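Local structure of predicted zincin-like metalloprotease (Acidothermus cellulolyticus 11B, 3E11) at residues A[47-52]-A[99-104]. The protein is of unknown function but is probably a zincin-like, zinc-dependent metalloprotease that also binds calcium. Numbering follows the deposited sequence. Where two conformers were deposited one is given.
Sequences GLYVGI and AHHFGI
Tyr49, on the edge strand 47-50, and His101, in the last turn of helix 83-101, lay their rings flat against each other in an offset stack. The centroids of the Tyr49 and His101 rings are 4.0 Å apart and the planes are turned by just 13°. The imidazole covers the outer part of the phenol face, along the CE1 and CZ rim: ND1 of His101 comes down 3.3 Å from CE1 of Tyr49, while CZ of Tyr49 lies over the centre of the five-membered ring. The middle of the same phenol face is taken by CB of His101, which sits 4.0 Å from the Tyr49 ring centroid, almost on the ring normal, as a CH-pi contact. Both side chains reach across with CG anti to the backbone N (chi1 -169° in Tyr49, 170° in His101), which brings the two rings together between backbones whose nearest CA atoms, those of Tyr49 and His101, lie 7.3 Å apart.

The hydroxyl of Tyr49 is tethered by a hydrogen bond to OD2 of Asp67, which limits how far the phenol can swing, and the ring also touches Glu97 and Ile98 of the helix. On the histidine side, the edge of the imidazole, at CD2, points onto the face of the Phe102 ring. A leucine in place of Tyr49 would probably leave the imidazole without its flat partner, freer to turn, and Asp67 OD2 without its phenol partner.

Just beyond the stack the helix ends in a Schellman motif, with Gly103 at positive phi, Ile104 N bonded to Ala99 O and Gly103 N to His100 O. The stack thus joins the edge strand of the sheet to the C-terminal end of the helix carrying an HExxH sequence (His96, Glu97, His100), probably the metal-binding helix of a zincin-like fold, although no metal is bound to it here.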
ATOM      1  N   GLY A  47      -2.122   5.569  -3.726  1.00  8.69           N
ATOM      2  CA  GLY A  47      -1.304   4.412  -3.961  1.00  9.27           C
ATOM      3  C   GLY A  47      -1.389   3.944  -5.390  1.00  9.44           C
ATOM      4  O   GLY A  47      -2.244   4.427  -6.157  1.00  8.24           O
ATOM      5  N   LEU A  48      -0.498   3.012  -5.749  1.00  9.33           N
ATOM      6  CA  LEU A  48      -0.444   2.491  -7.130  1.00  9.42           C
ATOM      7  C   LEU A  48       0.138   1.083  -7.123  1.00  9.56           C
ATOM      8  O   LEU A  48       1.153   0.854  -6.485  1.00  9.90           O
ATOM      9  CB  LEU A  48       0.430   3.406  -8.001  1.00  9.23           C
ATOM     10  CG  LEU A  48       0.736   2.951  -9.426  1.00 10.45           C
ATOM     11  CD1 LEU A  48      -0.540   2.889 -10.245  1.00 11.82           C
ATOM     12  CD2 LEU A  48       1.772   3.845 -10.084  1.00  9.29           C
ATOM     13  N   TYR A  49      -0.520   0.139  -7.793  1.00  9.36           N
ATOM     14  CA  TYR A  49      -0.013  -1.216  -7.877  1.00  8.75           C
ATOM     15  C   TYR A  49       0.876  -1.276  -9.104  1.00  8.68           C
ATOM     16  O   TYR A  49       0.468  -0.882 -10.214  1.00  8.24           O
ATOM     17  CB  TYR A  49      -1.136  -2.261  -7.984  1.00  8.57           C
ATOM     18  CG  TYR A  49      -0.631  -3.669  -7.805  1.00  7.80           C
ATOM     19  CD1 TYR A  49      -0.020  -4.372  -8.861  1.00  7.09           C
ATOM     20  CD2 TYR A  49      -0.763  -4.317  -6.592  1.00  6.77           C
ATOM     21  CE1 TYR A  49       0.435  -5.666  -8.680  1.00  5.83           C
ATOM     22  CE2 TYR A  49      -0.277  -5.578  -6.396  1.00  8.14           C
ATOM     23  CZ  TYR A  49       0.309  -6.256  -7.428  1.00  8.67           C
ATOM     24  OH  TYR A  49       0.748  -7.520  -7.192  1.00  8.64           O
ATOM     25  N   VAL A  50       2.085  -1.792  -8.901  1.00  8.72           N
ATOM     26  CA  VAL A  50       3.053  -1.976  -9.969  1.00  8.86           C
ATOM     27  C   VAL A  50       3.396  -3.465 -10.084  1.00  8.89           C
ATOM     28  O   VAL A  50       4.061  -4.048  -9.206  1.00  7.84           O
ATOM     29  CB  VAL A  50       4.322  -1.188  -9.703  1.00  9.45           C
ATOM     30  CG1 VAL A  50       5.323  -1.390 -10.843  1.00  9.55           C
ATOM     31  CG2 VAL A  50       4.000   0.281  -9.463  1.00 11.32           C
ATOM     32  N   GLY A  51       2.913  -4.072 -11.163  1.00  9.29           N
ATOM     33  CA  GLY A  51       3.192  -5.465 -11.505  1.00  9.69           C
ATOM     34  C   GLY A  51       4.483  -5.594 -12.264  1.00  9.83           C
ATOM     35  O   GLY A  51       4.679  -4.936 -13.280  1.00 12.37           O
ATOM     36  N   ILE A  52       5.344  -6.492 -11.815  1.00  8.79           N
ATOM     37  CA  ILE A  52       6.666  -6.698 -12.416  0.50  8.71           C
ATOM     38  C   ILE A  52       6.546  -7.632 -13.625  1.00  8.09           C
ATOM     39  O   ILE A  52       5.922  -8.694 -13.509  1.00  7.72           O
ATOM     40  CB  ILE A  52       7.646  -7.344 -11.397  0.50  8.83           C
ATOM     41  CG1 ILE A  52       7.827  -6.449 -10.159  0.50  9.26           C
ATOM     42  CG2 ILE A  52       9.002  -7.602 -12.038  0.50  9.38           C
ATOM     43  CD1 ILE A  52       8.393  -5.108 -10.437  0.50  8.61           C
ATOM     44  N   ALA A  99      -6.680  -5.893  -3.459  1.00  8.11           N
ATOM     45  CA  ALA A  99      -7.987  -6.438  -3.818  1.00  9.23           C
ATOM     46  C   ALA A  99      -8.297  -6.199  -5.304  1.00  9.86           C
ATOM     47  O   ALA A  99      -8.730  -7.105  -6.024  1.00 10.31           O
ATOM     48  CB  ALA A  99      -9.039  -5.828  -2.936  1.00  9.18           C
ATOM     49  N   HIS A 100      -8.036  -4.979  -5.757  1.00 10.44           N
ATOM     50  CA  HIS A 100      -8.305  -4.591  -7.135  1.00 11.78           C
ATOM     51  C   HIS A 100      -7.390  -5.336  -8.097  1.00 12.16           C
ATOM     52  O   HIS A 100      -7.815  -5.712  -9.194  1.00 11.47           O
ATOM     53  CB  HIS A 100      -8.174  -3.067  -7.322  1.00 12.19           C
ATOM     54  CG  HIS A 100      -9.152  -2.267  -6.517  1.00 14.37           C
ATOM     55  ND1 HIS A 100      -9.014  -0.910  -6.312  1.00 14.79           N
ATOM     56  CD2 HIS A 100     -10.273  -2.636  -5.847  1.00 14.97           C
ATOM     57  CE1 HIS A 100     -10.004  -0.478  -5.552  1.00 14.96           C
ATOM     58  NE2 HIS A 100     -10.781  -1.507  -5.253  1.00 15.85           N
ATOM     59  N   HIS A 101      -6.154  -5.605  -7.677  1.00 11.81           N
ATOM     60  CA  HIS A 101      -5.217  -6.369  -8.495  1.00 11.75           C
ATOM     61  C   HIS A 101      -5.746  -7.775  -8.792  1.00 11.83           C
ATOM     62  O   HIS A 101      -5.488  -8.320  -9.862  1.00 11.90           O
ATOM     63  CB  HIS A 101      -3.844  -6.463  -7.812  1.00 11.98           C
ATOM     64  CG  HIS A 101      -2.907  -7.432  -8.469  1.00 12.99           C
ATOM     65  ND1 HIS A 101      -2.344  -7.207  -9.707  1.00 13.90           N
ATOM     66  CD2 HIS A 101      -2.452  -8.643  -8.064  1.00 15.06           C
ATOM     67  CE1 HIS A 101      -1.555  -8.219 -10.021  1.00 12.20           C
ATOM     68  NE2 HIS A 101      -1.611  -9.110  -9.046  1.00 14.32           N
ATOM     69  N   PHE A 102      -6.488  -8.344  -7.844  1.00 11.46           N
ATOM     70  CA  PHE A 102      -7.073  -9.673  -7.998  1.00 11.54           C
ATOM     71  C   PHE A 102      -8.563  -9.570  -8.309  1.00 12.11           C
ATOM     72  O   PHE A 102      -9.324 -10.487  -8.019  1.00 12.63           O
ATOM     73  CB  PHE A 102      -6.869 -10.489  -6.725  1.00 11.62           C
ATOM     74  CG  PHE A 102      -5.461 -10.912  -6.509  1.00 10.88           C
ATOM     75  CD1 PHE A 102      -4.858 -11.832  -7.370  1.00 11.99           C
ATOM     76  CD2 PHE A 102      -4.727 -10.396  -5.463  1.00 10.78           C
ATOM     77  CE1 PHE A 102      -3.561 -12.227  -7.170  1.00  9.87           C
ATOM     78  CE2 PHE A 102      -3.421 -10.782  -5.265  1.00 10.79           C
ATOM     79  CZ  PHE A 102      -2.837 -11.702  -6.112  1.00 12.24           C
ATOM     80  N   GLY A 103      -8.960  -8.457  -8.904  1.00 12.72           N
ATOM     81  CA  GLY A 103     -10.282  -8.288  -9.464  1.00 13.34           C
ATOM     82  C   GLY A 103     -11.430  -8.273  -8.485  1.00 13.99           C
ATOM     83  O   GLY A 103     -12.570  -8.539  -8.877  1.00 14.13           O
ATOM     84  N   ILE A 104     -11.150  -7.915  -7.236  1.00 14.12           N
ATOM     85  CA  ILE A 104     -12.166  -7.777  -6.191  1.00 14.67           C
ATOM     86  C   ILE A 104     -12.511  -6.290  -6.060  1.00 15.60           C
ATOM     87  O   ILE A 104     -11.645  -5.458  -5.830  1.00 14.82           O
ATOM     88  CB  ILE A 104     -11.663  -8.375  -4.857  1.00 14.47           C
ATOM     89  CG1 ILE A 104     -11.512  -9.896  -4.999  1.00 14.81           C
ATOM     90  CG2 ILE A 104     -12.580  -8.038  -3.692  1.00 14.34           C
ATOM     91  CD1 ILE A 104     -10.288 -10.449  -4.379  1.00 13.97           C
TER